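Local coordinates for effector protein Lem4 (lpg1101) (Legionella pneumophila subsp. pneumophila, PDB 6CGK) that acts as a membrane-associated protein tyrosine phosphatase of the haloacid dehalogenase superfamily, a translocated bacterial effector represented here by its magnesium-binding HAD domain, at residues 21-26 against 152-157; 34-39 against 94-99; 68-73 against 103-108; 89-94 against 114-119. The protein carries 1 engineered substitution. All coordinates share one frame; numbering follows the deposited sequence. Where two conformers were deposited one is given.

Contact 1 (21-26 against 152-157); sequences YLNFDG and ICDDDE. Engineered in segment 21-26: Asn23 (natural residue Asp). With MG (magnesium ion), chain C; PO4 (phosphate ion), chain B.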
# COMPACT_ATOMS: atom_id res chain seq x y z
N TYR A 21 4.54 -0.28 4.57
CA TYR A 21 3.48 -1.27 4.36
C TYR A 21 2.14 -0.56 4.48
O TYR A 21 1.80 -0.04 5.55
CB TYR A 21 3.53 -2.36 5.43
CG TYR A 21 4.66 -3.36 5.32
CD1 TYR A 21 4.68 -4.29 4.29
CD2 TYR A 21 5.67 -3.42 6.29
CE1 TYR A 21 5.67 -5.26 4.21
CE2 TYR A 21 6.68 -4.37 6.21
CZ TYR A 21 6.68 -5.29 5.17
OH TYR A 21 7.66 -6.25 5.10
N LEU A 22 1.37 -0.57 3.40
CA LEU A 22 0.12 0.17 3.35
C LEU A 22 -1.00 -0.79 3.01
O LEU A 22 -0.93 -1.52 2.02
CB LEU A 22 0.17 1.29 2.31
CG LEU A 22 1.34 2.28 2.31
CD1 LEU A 22 1.25 3.25 1.15
CD2 LEU A 22 1.40 3.04 3.64
N ASN A 23 -2.03 -0.80 3.85
CA ASN A 23 -3.31 -1.31 3.44
C ASN A 23 -3.85 -0.45 2.28
O ASN A 23 -3.43 0.68 2.10
CB ASN A 23 -4.27 -1.27 4.63
CG ASN A 23 -5.59 -1.79 4.30
OD1 ASN A 23 -6.57 -1.05 4.34
ND2 ASN A 23 -5.67 -3.08 4.00
N PHE A 24 -4.78 -1.01 1.50
CA PHE A 24 -5.32 -0.22 0.39
C PHE A 24 -6.69 0.37 0.70
O PHE A 24 -6.82 1.59 0.84
CB PHE A 24 -5.41 -1.05 -0.90
CG PHE A 24 -5.82 -0.25 -2.10
CD1 PHE A 24 -4.90 0.59 -2.72
CD2 PHE A 24 -7.10 -0.35 -2.62
CE1 PHE A 24 -5.28 1.34 -3.86
CE2 PHE A 24 -7.50 0.39 -3.74
CZ PHE A 24 -6.58 1.24 -4.36
N ASP A 25 -7.74 -0.46 0.82
CA ASP A 25 -9.09 0.09 0.98
C ASP A 25 -9.22 0.75 2.34
O ASP A 25 -8.98 0.12 3.38
CB ASP A 25 -10.15 -1.01 0.86
CG ASP A 25 -10.17 -1.65 -0.50
OD1 ASP A 25 -10.37 -0.93 -1.48
OD2 ASP A 25 -9.98 -2.88 -0.58
N GLY A 26 -9.62 2.01 2.34
CA GLY A 26 -9.85 2.75 3.56
C GLY A 26 -8.62 3.43 4.10
O GLY A 26 -8.73 4.26 5.02
N ILE A 152 3.69 1.41 8.94
CA ILE A 152 2.51 0.58 8.68
C ILE A 152 1.29 1.45 8.87
O ILE A 152 1.12 2.03 9.95
CB ILE A 152 2.42 -0.63 9.63
CG1 ILE A 152 3.63 -1.55 9.48
CG2 ILE A 152 1.07 -1.36 9.43
CD1 ILE A 152 3.61 -2.68 10.53
N CYS A 153 0.45 1.52 7.84
CA CYS A 153 -0.82 2.22 7.91
C CYS A 153 -1.96 1.27 7.57
O CYS A 153 -1.93 0.61 6.52
CB CYS A 153 -0.84 3.41 6.95
SG CYS A 153 0.39 4.63 7.39
N ASP A 154 -2.96 1.20 8.45
CA ASP A 154 -4.16 0.41 8.20
C ASP A 154 -5.35 1.08 8.86
O ASP A 154 -5.22 1.64 9.95
CB ASP A 154 -3.98 -1.02 8.73
CG ASP A 154 -4.84 -2.03 8.00
OD1 ASP A 154 -6.02 -1.74 7.74
OD2 ASP A 154 -4.32 -3.12 7.70
N ASP A 155 -6.50 1.04 8.19
CA ASP A 155 -7.72 1.56 8.79
C ASP A 155 -8.43 0.53 9.67
O ASP A 155 -9.34 0.90 10.43
CB ASP A 155 -8.69 2.03 7.72
CG ASP A 155 -9.11 0.91 6.80
OD1 ASP A 155 -8.21 0.26 6.26
OD2 ASP A 155 -10.33 0.67 6.64
N ASP A 156 -8.08 -0.74 9.55
CA ASP A 156 -8.63 -1.80 10.39
C ASP A 156 -7.60 -2.08 11.48
O ASP A 156 -6.50 -2.56 11.18
CB ASP A 156 -8.95 -3.04 9.55
CG ASP A 156 -9.78 -4.06 10.30
OD1 ASP A 156 -9.57 -4.22 11.51
OD2 ASP A 156 -10.64 -4.71 9.66
N GLU A 157 -7.92 -1.72 12.73
CA GLU A 157 -6.93 -1.83 13.80
C GLU A 157 -6.41 -3.26 13.90
O GLU A 157 -5.20 -3.48 14.08
CB GLU A 157 -7.52 -1.39 15.13
CG GLU A 157 -6.50 -1.29 16.26
CD GLU A 157 -7.15 -1.02 17.60
OE1 GLU A 157 -8.39 -0.99 17.67
OE2 GLU A 157 -6.41 -0.83 18.59
MG MG C . -8.47 -1.36 4.68
P PO4 B . -8.01 -3.96 2.18
O1 PO4 B . -7.14 -3.24 1.16
O2 PO4 B . -7.36 -5.21 2.76
O3 PO4 B . -9.29 -4.36 1.46
O4 PO4 B . -8.42 -3.00 3.28
O HOH W 1 -8.00 -2.79 6.11
O HOH W 2 -10.47 -1.57 5.04
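Tyr21 and Leu22 pair with Ile152 and Cys153 as neighbouring parallel strands, whose axes diverge by only 4°. Two backbone bonds fix the register: Cys153 N donates a hydrogen bond to Tyr21 O at 3.1 Å, and Cys153 O accepts from Asn23 N at 3.0 Å. Apolar contact follows on both faces of the sheet. Tyr21 CB lies 4.1 Å from Ile152 CG1, while the Tyr21 hydroxyl runs on to Glu140; on the other face Leu22 CD2 rests 4.0 Å from Cys153 CB.

Beyond the strand ends the contact becomes a metal site, in the place where HAD phosphatases carry their DxDGT signature and a later acidic motif. Asn23, an engineered residue that is Asp in the natural sequence, supplies one magnesium ligand. The others are Asp25 O at 2.0 Å, Asp155 OD1 at 2.3 Å, a phosphate oxygen and two waters, making six in all. Asp155 reaches the ion because its CG sits between backbone N and carbonyl carbon (chi1 62°), which turns the carboxylate toward the 21-26 loop. Asp154 acts from the second shell: its OD1 accepts a hydrogen bond from a magnesium-bound water and, in an Asx turn, one from Asp156 N at 2.9 Å. Phosphate O1 accepts from Phe24 N and, nearly straight (167°), from Asp25 N at 2.9 Å; Ser94, Arg95 N and Lys132 also bind the anion.

Contact 2 (34-39 against 94-99); sequences KEVISS and SRNHEN. With PO4 (phosphate ion), chain B.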
# COMPACT_ATOMS: atom_id res chain seq x y z
N LYS A 34 -14.87 -3.49 3.02
CA LYS A 34 -16.16 -4.17 3.03
C LYS A 34 -17.16 -3.49 2.12
O LYS A 34 -18.03 -4.15 1.54
CB LYS A 34 -16.71 -4.24 4.46
N GLU A 35 -17.07 -2.18 1.97
CA GLU A 35 -18.07 -1.50 1.16
C GLU A 35 -17.66 -1.34 -0.29
O GLU A 35 -18.39 -0.70 -1.06
CB GLU A 35 -18.45 -0.15 1.77
CG GLU A 35 -17.34 0.79 2.12
CD GLU A 35 -17.80 1.83 3.13
OE1 GLU A 35 -17.90 1.49 4.33
OE2 GLU A 35 -18.10 2.98 2.73
N VAL A 36 -16.55 -1.95 -0.70
CA VAL A 36 -16.08 -1.84 -2.07
C VAL A 36 -15.79 -3.21 -2.69
O VAL A 36 -15.94 -3.41 -3.89
CB VAL A 36 -14.84 -0.93 -2.12
CG1 VAL A 36 -13.89 -1.37 -3.21
CG2 VAL A 36 -15.28 0.52 -2.36
N ILE A 37 -15.34 -4.16 -1.86
CA ILE A 37 -14.86 -5.43 -2.43
C ILE A 37 -15.92 -6.08 -3.34
O ILE A 37 -15.60 -6.61 -4.41
CB ILE A 37 -14.40 -6.39 -1.32
CG1 ILE A 37 -13.79 -7.62 -1.96
CG2 ILE A 37 -15.54 -6.79 -0.40
CD1 ILE A 37 -12.50 -7.29 -2.69
N SER A 38 -17.19 -6.01 -2.96
CA SER A 38 -18.27 -6.61 -3.74
C SER A 38 -18.96 -5.62 -4.64
O SER A 38 -20.04 -5.93 -5.15
CB SER A 38 -19.33 -7.24 -2.83
OG SER A 38 -18.76 -8.34 -2.17
N SER A 39 -18.39 -4.45 -4.82
CA SER A 39 -19.10 -3.48 -5.64
C SER A 39 -18.97 -3.83 -7.12
O SER A 39 -18.01 -4.49 -7.52
CB SER A 39 -18.56 -2.06 -5.42
OG SER A 39 -17.18 -1.97 -5.77
N SER A 94 -3.32 -6.10 0.68
CA SER A 94 -4.74 -5.81 0.55
C SER A 94 -5.51 -7.08 0.26
O SER A 94 -5.04 -7.95 -0.47
CB SER A 94 -4.99 -4.79 -0.58
OG SER A 94 -6.38 -4.60 -0.82
N ARG A 95 -6.75 -7.16 0.79
CA ARG A 95 -7.66 -8.23 0.40
C ARG A 95 -8.42 -7.92 -0.90
O ARG A 95 -9.26 -8.73 -1.30
CB ARG A 95 -8.73 -8.50 1.47
CG ARG A 95 -8.25 -8.64 2.87
CD ARG A 95 -9.39 -9.12 3.76
NE ARG A 95 -8.93 -9.28 5.14
CZ ARG A 95 -8.92 -8.31 6.05
NH1 ARG A 95 -9.34 -7.08 5.72
NH2 ARG A 95 -8.49 -8.55 7.28
N ASN A 96 -8.14 -6.79 -1.53
CA ASN A 96 -8.78 -6.45 -2.79
C ASN A 96 -7.99 -7.06 -3.95
O ASN A 96 -6.93 -7.66 -3.78
CB ASN A 96 -8.91 -4.93 -2.92
CG ASN A 96 -10.12 -4.51 -3.74
OD1 ASN A 96 -10.46 -5.18 -4.71
ND2 ASN A 96 -10.80 -3.46 -3.31
N HIS A 97 -8.54 -6.93 -5.15
CA HIS A 97 -7.97 -7.50 -6.36
C HIS A 97 -6.80 -6.68 -6.86
O HIS A 97 -6.85 -5.45 -6.85
CB HIS A 97 -9.02 -7.50 -7.49
CG HIS A 97 -10.26 -8.25 -7.16
ND1 HIS A 97 -10.33 -9.63 -7.20
CD2 HIS A 97 -11.49 -7.82 -6.78
CE1 HIS A 97 -11.56 -10.01 -6.88
NE2 HIS A 97 -12.28 -8.93 -6.61
N GLU A 98 -5.77 -7.38 -7.34
CA GLU A 98 -4.59 -6.72 -7.89
C GLU A 98 -4.96 -5.75 -9.00
O GLU A 98 -4.36 -4.66 -9.11
CB GLU A 98 -3.64 -7.78 -8.44
CG GLU A 98 -2.33 -7.17 -8.86
CD GLU A 98 -1.33 -8.22 -9.26
OE1 GLU A 98 -1.57 -9.42 -8.99
OE2 GLU A 98 -0.30 -7.85 -9.86
N ASN A 99 -5.87 -6.15 -9.88
CA ASN A 99 -6.17 -5.28 -11.01
C ASN A 99 -7.00 -4.07 -10.61
O ASN A 99 -6.97 -3.03 -11.29
CB ASN A 99 -6.85 -6.08 -12.12
CG ASN A 99 -5.87 -6.98 -12.81
OD1 ASN A 99 -4.68 -6.64 -12.90
ND2 ASN A 99 -6.33 -8.15 -13.28
P PO4 B . -8.01 -3.96 2.18
O1 PO4 B . -7.14 -3.24 1.16
O2 PO4 B . -7.36 -5.21 2.76
O3 PO4 B . -9.29 -4.36 1.46
O4 PO4 B . -8.42 -3.00 3.28
O HOH W 3 -14.92 -8.72 -6.03
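Ile37 and Asn96 bring the two backbones nearest, 6.2 Å from CA to CA, with a type I turn over Val36 to Ser39 on one side and an irregular stretch entering a helix on the other. No direct hydrogen bond spans the gap. Ile37 does most of the touching: with CG1 anti to the backbone N (chi1 -175°), its CD1 extends to 3.6 Å from Asn96 OD1, beside Arg95 O and near the His97 ring, and the Ile37 and Asn96 side chains lie alongside one another, running opposite ways. The Asn96 amide is held at both ends, since His97 N lies in the plane of its C=O and meets an OD1 lone pair at 2.6 Å, and ND2 donates to Asp25. One water ties the segments together, 2.7 Å from Ile37 O and 2.7 Å from His97 NE2, lying in the imidazole plane at the ring edge. Arg95 sends its guanidinium to Asp159, while Arg95 N meets phosphate O2 at 2.8 Å and almost straight (173°). Ser94 OG donates to phosphate O1 at 2.5 Å and accepts from Asn96 N at 2.9 Å, an ST turn. A serine after the second strand, binding phosphate alongside the next backbone N, is the motif II pattern of HAD phosphatases.

Contact 3 (68-73 against 103-108); sequences IKITEN and ALLEFE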
# COMPACT_ATOMS: atom_id res chain seq x y z
N ILE A 68 -14.74 6.30 -2.65
CA ILE A 68 -14.00 5.16 -3.17
C ILE A 68 -12.68 5.55 -3.79
O ILE A 68 -11.85 4.67 -4.06
CB ILE A 68 -14.80 4.35 -4.20
CG1 ILE A 68 -14.88 5.08 -5.53
CG2 ILE A 68 -16.17 4.02 -3.65
CD1 ILE A 68 -14.90 4.15 -6.72
N LYS A 69 -12.44 6.84 -4.03
CA LYS A 69 -11.21 7.22 -4.73
C LYS A 69 -9.99 7.24 -3.81
O LYS A 69 -10.10 7.40 -2.59
CB LYS A 69 -11.38 8.59 -5.37
CG LYS A 69 -12.58 8.67 -6.32
CD LYS A 69 -12.81 10.07 -6.88
CE LYS A 69 -13.99 10.11 -7.86
NZ LYS A 69 -14.05 11.45 -8.53
N ILE A 70 -8.82 7.11 -4.42
CA ILE A 70 -7.57 7.43 -3.74
C ILE A 70 -7.65 8.87 -3.25
O ILE A 70 -8.13 9.76 -3.97
CB ILE A 70 -6.38 7.20 -4.69
CG1 ILE A 70 -6.33 5.72 -5.08
CG2 ILE A 70 -5.08 7.63 -4.05
CD1 ILE A 70 -5.13 5.29 -5.83
N THR A 71 -7.29 9.09 -1.99
CA THR A 71 -7.50 10.43 -1.48
C THR A 71 -6.40 11.33 -2.01
O THR A 71 -5.32 10.86 -2.38
CB THR A 71 -7.50 10.49 0.05
OG1 THR A 71 -6.17 10.30 0.53
CG2 THR A 71 -8.44 9.44 0.64
N GLU A 72 -6.67 12.63 -2.04
CA GLU A 72 -5.68 13.57 -2.54
C GLU A 72 -4.35 13.43 -1.80
O GLU A 72 -3.28 13.37 -2.42
CB GLU A 72 -6.21 15.00 -2.40
CG GLU A 72 -5.53 15.96 -3.35
CD GLU A 72 -5.97 15.75 -4.79
OE1 GLU A 72 -5.10 15.53 -5.66
OE2 GLU A 72 -7.20 15.79 -5.04
N ASN A 73 -4.39 13.37 -0.47
CA ASN A 73 -3.15 13.31 0.30
C ASN A 73 -2.44 11.97 0.16
O ASN A 73 -1.22 11.91 0.26
CB ASN A 73 -3.45 13.62 1.77
CG ASN A 73 -3.91 15.05 1.98
OD1 ASN A 73 -3.54 15.94 1.22
ND2 ASN A 73 -4.70 15.27 3.02
N ALA A 103 -5.58 -0.43 -11.29
CA ALA A 103 -6.42 0.50 -12.01
C ALA A 103 -6.51 1.83 -11.29
O ALA A 103 -6.41 2.90 -11.90
CB ALA A 103 -7.84 -0.11 -12.18
N LEU A 104 -6.76 1.81 -9.98
CA LEU A 104 -6.92 3.09 -9.27
C LEU A 104 -5.61 3.87 -9.26
O LEU A 104 -5.61 5.09 -9.48
CB LEU A 104 -7.40 2.86 -7.83
CG LEU A 104 -8.95 2.93 -7.78
CD1 LEU A 104 -9.58 1.91 -8.70
CD2 LEU A 104 -9.45 2.74 -6.35
N LEU A 105 -4.49 3.20 -9.01
CA LEU A 105 -3.19 3.88 -9.15
C LEU A 105 -3.05 4.51 -10.54
O LEU A 105 -2.62 5.67 -10.68
CB LEU A 105 -2.08 2.89 -8.88
CG LEU A 105 -2.06 2.35 -7.43
CD1 LEU A 105 -1.10 1.15 -7.28
CD2 LEU A 105 -1.71 3.46 -6.43
N GLU A 106 -3.37 3.75 -11.59
CA GLU A 106 -3.26 4.29 -12.95
C GLU A 106 -4.19 5.48 -13.19
O GLU A 106 -3.82 6.45 -13.85
CB GLU A 106 -3.50 3.19 -13.97
CG GLU A 106 -2.33 2.21 -14.00
CD GLU A 106 -2.68 0.84 -14.52
OE1 GLU A 106 -3.87 0.61 -14.89
OE2 GLU A 106 -1.76 -0.01 -14.54
N PHE A 107 -5.44 5.39 -12.71
CA PHE A 107 -6.38 6.48 -12.85
C PHE A 107 -5.85 7.77 -12.25
O PHE A 107 -6.22 8.86 -12.68
CB PHE A 107 -7.72 6.15 -12.15
CG PHE A 107 -8.48 4.97 -12.71
CD1 PHE A 107 -8.31 4.54 -14.02
CD2 PHE A 107 -9.36 4.28 -11.89
CE1 PHE A 107 -9.06 3.44 -14.52
CE2 PHE A 107 -10.13 3.20 -12.38
CZ PHE A 107 -9.95 2.76 -13.68
N GLU A 108 -5.04 7.66 -11.19
CA GLU A 108 -4.48 8.82 -10.51
C GLU A 108 -3.07 9.15 -11.00
O GLU A 108 -2.42 10.03 -10.42
CB GLU A 108 -4.46 8.56 -9.00
CG GLU A 108 -5.84 8.23 -8.44
CD GLU A 108 -6.68 9.46 -8.24
OE1 GLU A 108 -6.09 10.55 -8.31
OE2 GLU A 108 -7.92 9.35 -8.02
O HOH W 4 -6.38 11.47 -5.39
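Ile70 presses its side chain onto the last turn of helix 98-107, among Leu104, Leu105 and Glu108. The outer torsion is extended (chi2 -171°), which carries CD1 to the helix backbone, 3.7 Å from Leu104 O. The same methyl lies 3.9 Å from Leu104 CB and also 3.9 Å from Leu105 CD2. Leu105 starts out from the far side of the helix, yet its CD2 branch still meets the isoleucine. Leu104 turns its own CD2 branch to the start of the loop, 3.8 Å from Ile68 O.

The loop 68-71 leads into helix 72-82, whose N-cap is Thr71, and this helix lies with 98-107 on one face of the parallel sheet of the Rossmann-like HAD core. Ile70 thus packs the loop leading into helix 72-82 against the end of helix 98-107, with Ile28 adding a further apolar neighbour.

Glu108 follows the helix and bends at its second torsion (chi2 -79°), folding back over the isoleucine: Glu108 CG is 3.9 Å from Ile70 CB. The bend puts its carboxylate beside the loop, where a water bridges the two, donating to Ile70 O at 2.8 Å and, weakly, to Glu108 OE1 at 3.1 Å. Glu108 OE2 bonds the hydroxyl of Tyr61, which also takes a hydrogen bond from Ile70 N, joining both segments through a single side chain.

Contact 4 (89-94 against 114-119); sequences KIVIIS and NIIIYP. With PO4 (phosphate ion), chain B.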
# COMPACT_ATOMS: atom_id res chain seq x y z
N LYS A 89 11.04 1.44 0.11
CA LYS A 89 10.18 0.63 -0.74
C LYS A 89 8.76 0.70 -0.21
O LYS A 89 8.54 0.78 1.00
CB LYS A 89 10.63 -0.84 -0.80
CG LYS A 89 11.92 -1.07 -1.60
CD LYS A 89 11.59 -1.50 -3.02
CE LYS A 89 12.85 -1.81 -3.82
NZ LYS A 89 12.51 -2.16 -5.24
N ILE A 90 7.80 0.64 -1.13
CA ILE A 90 6.37 0.65 -0.81
C ILE A 90 5.81 -0.73 -1.07
O ILE A 90 6.04 -1.30 -2.15
CB ILE A 90 5.59 1.68 -1.66
CG1 ILE A 90 6.22 3.07 -1.52
CG2 ILE A 90 4.08 1.63 -1.30
CD1 ILE A 90 5.49 4.15 -2.41
N VAL A 91 5.09 -1.27 -0.09
CA VAL A 91 4.44 -2.57 -0.22
C VAL A 91 2.96 -2.37 0.11
O VAL A 91 2.63 -1.91 1.21
CB VAL A 91 5.04 -3.63 0.73
CG1 VAL A 91 4.30 -4.95 0.57
CG2 VAL A 91 6.52 -3.83 0.49
N ILE A 92 2.07 -2.68 -0.83
CA ILE A 92 0.62 -2.61 -0.59
C ILE A 92 0.12 -4.01 -0.25
O ILE A 92 0.39 -4.98 -0.97
CB ILE A 92 -0.13 -2.03 -1.80
CG1 ILE A 92 0.27 -0.55 -1.98
CG2 ILE A 92 -1.64 -2.22 -1.58
CD1 ILE A 92 -0.38 0.14 -3.22
N ILE A 93 -0.55 -4.15 0.90
CA ILE A 93 -1.07 -5.44 1.32
C ILE A 93 -2.58 -5.30 1.44
O ILE A 93 -3.07 -4.47 2.22
CB ILE A 93 -0.46 -5.94 2.65
CG1 ILE A 93 1.07 -5.99 2.55
CG2 ILE A 93 -1.03 -7.33 2.99
CD1 ILE A 93 1.73 -6.57 3.83
N SER A 94 -3.32 -6.10 0.68
CA SER A 94 -4.74 -5.81 0.55
C SER A 94 -5.51 -7.08 0.26
O SER A 94 -5.04 -7.95 -0.47
CB SER A 94 -4.99 -4.79 -0.58
OG SER A 94 -6.38 -4.60 -0.82
N ASN A 114 7.45 0.09 -9.19
CA ASN A 114 8.31 -0.36 -8.10
C ASN A 114 7.54 -0.66 -6.84
O ASN A 114 8.15 -1.07 -5.85
CB ASN A 114 9.38 0.69 -7.78
CG ASN A 114 10.39 0.90 -8.92
OD1 ASN A 114 10.70 2.04 -9.29
ND2 ASN A 114 10.89 -0.19 -9.47
N ILE A 115 6.22 -0.46 -6.84
CA ILE A 115 5.41 -0.81 -5.68
C ILE A 115 5.10 -2.29 -5.74
O ILE A 115 4.64 -2.80 -6.77
CB ILE A 115 4.11 0.02 -5.66
CG1 ILE A 115 4.45 1.51 -5.52
CG2 ILE A 115 3.17 -0.48 -4.52
CD1 ILE A 115 3.22 2.43 -5.67
N ILE A 116 5.32 -2.99 -4.62
CA ILE A 116 4.97 -4.40 -4.49
C ILE A 116 3.54 -4.50 -3.97
O ILE A 116 3.19 -3.87 -2.97
CB ILE A 116 5.95 -5.12 -3.56
CG1 ILE A 116 7.35 -5.09 -4.16
CG2 ILE A 116 5.46 -6.56 -3.31
CD1 ILE A 116 8.31 -5.96 -3.44
N ILE A 117 2.72 -5.28 -4.66
CA ILE A 117 1.31 -5.44 -4.30
C ILE A 117 1.09 -6.89 -3.90
O ILE A 117 1.32 -7.81 -4.71
CB ILE A 117 0.37 -5.05 -5.45
CG1 ILE A 117 0.55 -3.57 -5.81
CG2 ILE A 117 -1.07 -5.38 -5.06
CD1 ILE A 117 -0.19 -3.19 -7.11
N TYR A 118 0.64 -7.11 -2.67
CA TYR A 118 0.24 -8.44 -2.20
C TYR A 118 -1.27 -8.44 -2.07
O TYR A 118 -1.82 -7.90 -1.09
CB TYR A 118 0.89 -8.78 -0.86
CG TYR A 118 2.37 -8.98 -0.95
CD1 TYR A 118 2.92 -9.93 -1.82
CD2 TYR A 118 3.23 -8.22 -0.18
CE1 TYR A 118 4.36 -10.12 -1.88
CE2 TYR A 118 4.62 -8.42 -0.22
CZ TYR A 118 5.16 -9.36 -1.07
OH TYR A 118 6.56 -9.51 -1.11
N PRO A 119 -1.98 -9.01 -3.05
CA PRO A 119 -3.44 -8.83 -3.14
C PRO A 119 -4.22 -10.10 -2.86
O PRO A 119 -3.63 -11.13 -2.49
CB PRO A 119 -3.61 -8.40 -4.60
CG PRO A 119 -2.63 -9.37 -5.31
CD PRO A 119 -1.43 -9.54 -4.30
P PO4 B . -8.01 -3.96 2.18
O1 PO4 B . -7.14 -3.24 1.16
O2 PO4 B . -7.36 -5.21 2.76
O3 PO4 B . -9.29 -4.36 1.46
O4 PO4 B . -8.42 -3.00 3.28
O HOH W 5 9.98 -3.21 -5.79
O HOH W 6 8.68 0.71 -3.91
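Ile90, Ile92 and Ile115 form the apolar centre on one face of the strand pair. Ile115 CG2 is the shared point, 3.8 Å from Ile92 CD1 and 4.0 Å from Ile90 CG2, with the side chains crossing at a slant; Ile117 continues the row beside Ile92. On the other face Tyr118 takes the equivalent role for Val91 and Ile93. Because Val91 CG1 stands anti to the backbone N (chi1 179°), that methyl reaches 3.5 Å from Tyr118 CD2, approaching the ring obliquely. Ile93 CG1 comes instead to the ring edge, close to its plane, at 4.1 Å from the same Tyr118 CD2. Ile116 lays CG2 over one face of the ring, so the phenol is bordered by aliphatic groups from both strands before its hydroxyl leaves for His139.

Between these faces runs the backbone ladder. Ile92 uses both its polar atoms toward the partner strand: Ile92 N donates to Ile116 O at 2.7 Å, and Ile92 O receives Tyr118 N at 2.7 Å in an almost linear bond (178°). Ile90 O and Ser94 N extend the series at its two ends, to Ile116 N and Tyr118 O.

At the N-terminal edge waters replace direct bonds. One accepts from Ile90 N at 2.9 Å and donates to Asn114 O at 2.7 Å; another joins Lys89 NZ, itself also hydrogen-bonded to His85 NE2, to that same carbonyl. The strands are parallel within 18°, and helix 98-107 connects them: a beta-alpha-beta crossover, the repeating element of the Rossmann-like HAD fold.

In the fold
The four contacts belong to one HAD domain and lie about 12 to 15 Å apart, centre to centre. Contact 1 joins the first and fourth strands in chain order, and the other three are nested in the long loop it closes, while contacts 2, 3 and 4 alternate with one another along the chain. Contacts 1 and 4 share the parallel sheet, because strands 19-23 and 89-93 are neighbours bonded between Leu22 and both Val91 and Ile93. Contact 2 lies just before the N-terminus of helix 98-107, and contact 3 at its C-terminal end. Ser94 belongs to contacts 2 and 4, and the phosphate touches contacts 1, 2 and 4, so the active site is assembled at the C-terminal ends of adjacent strands.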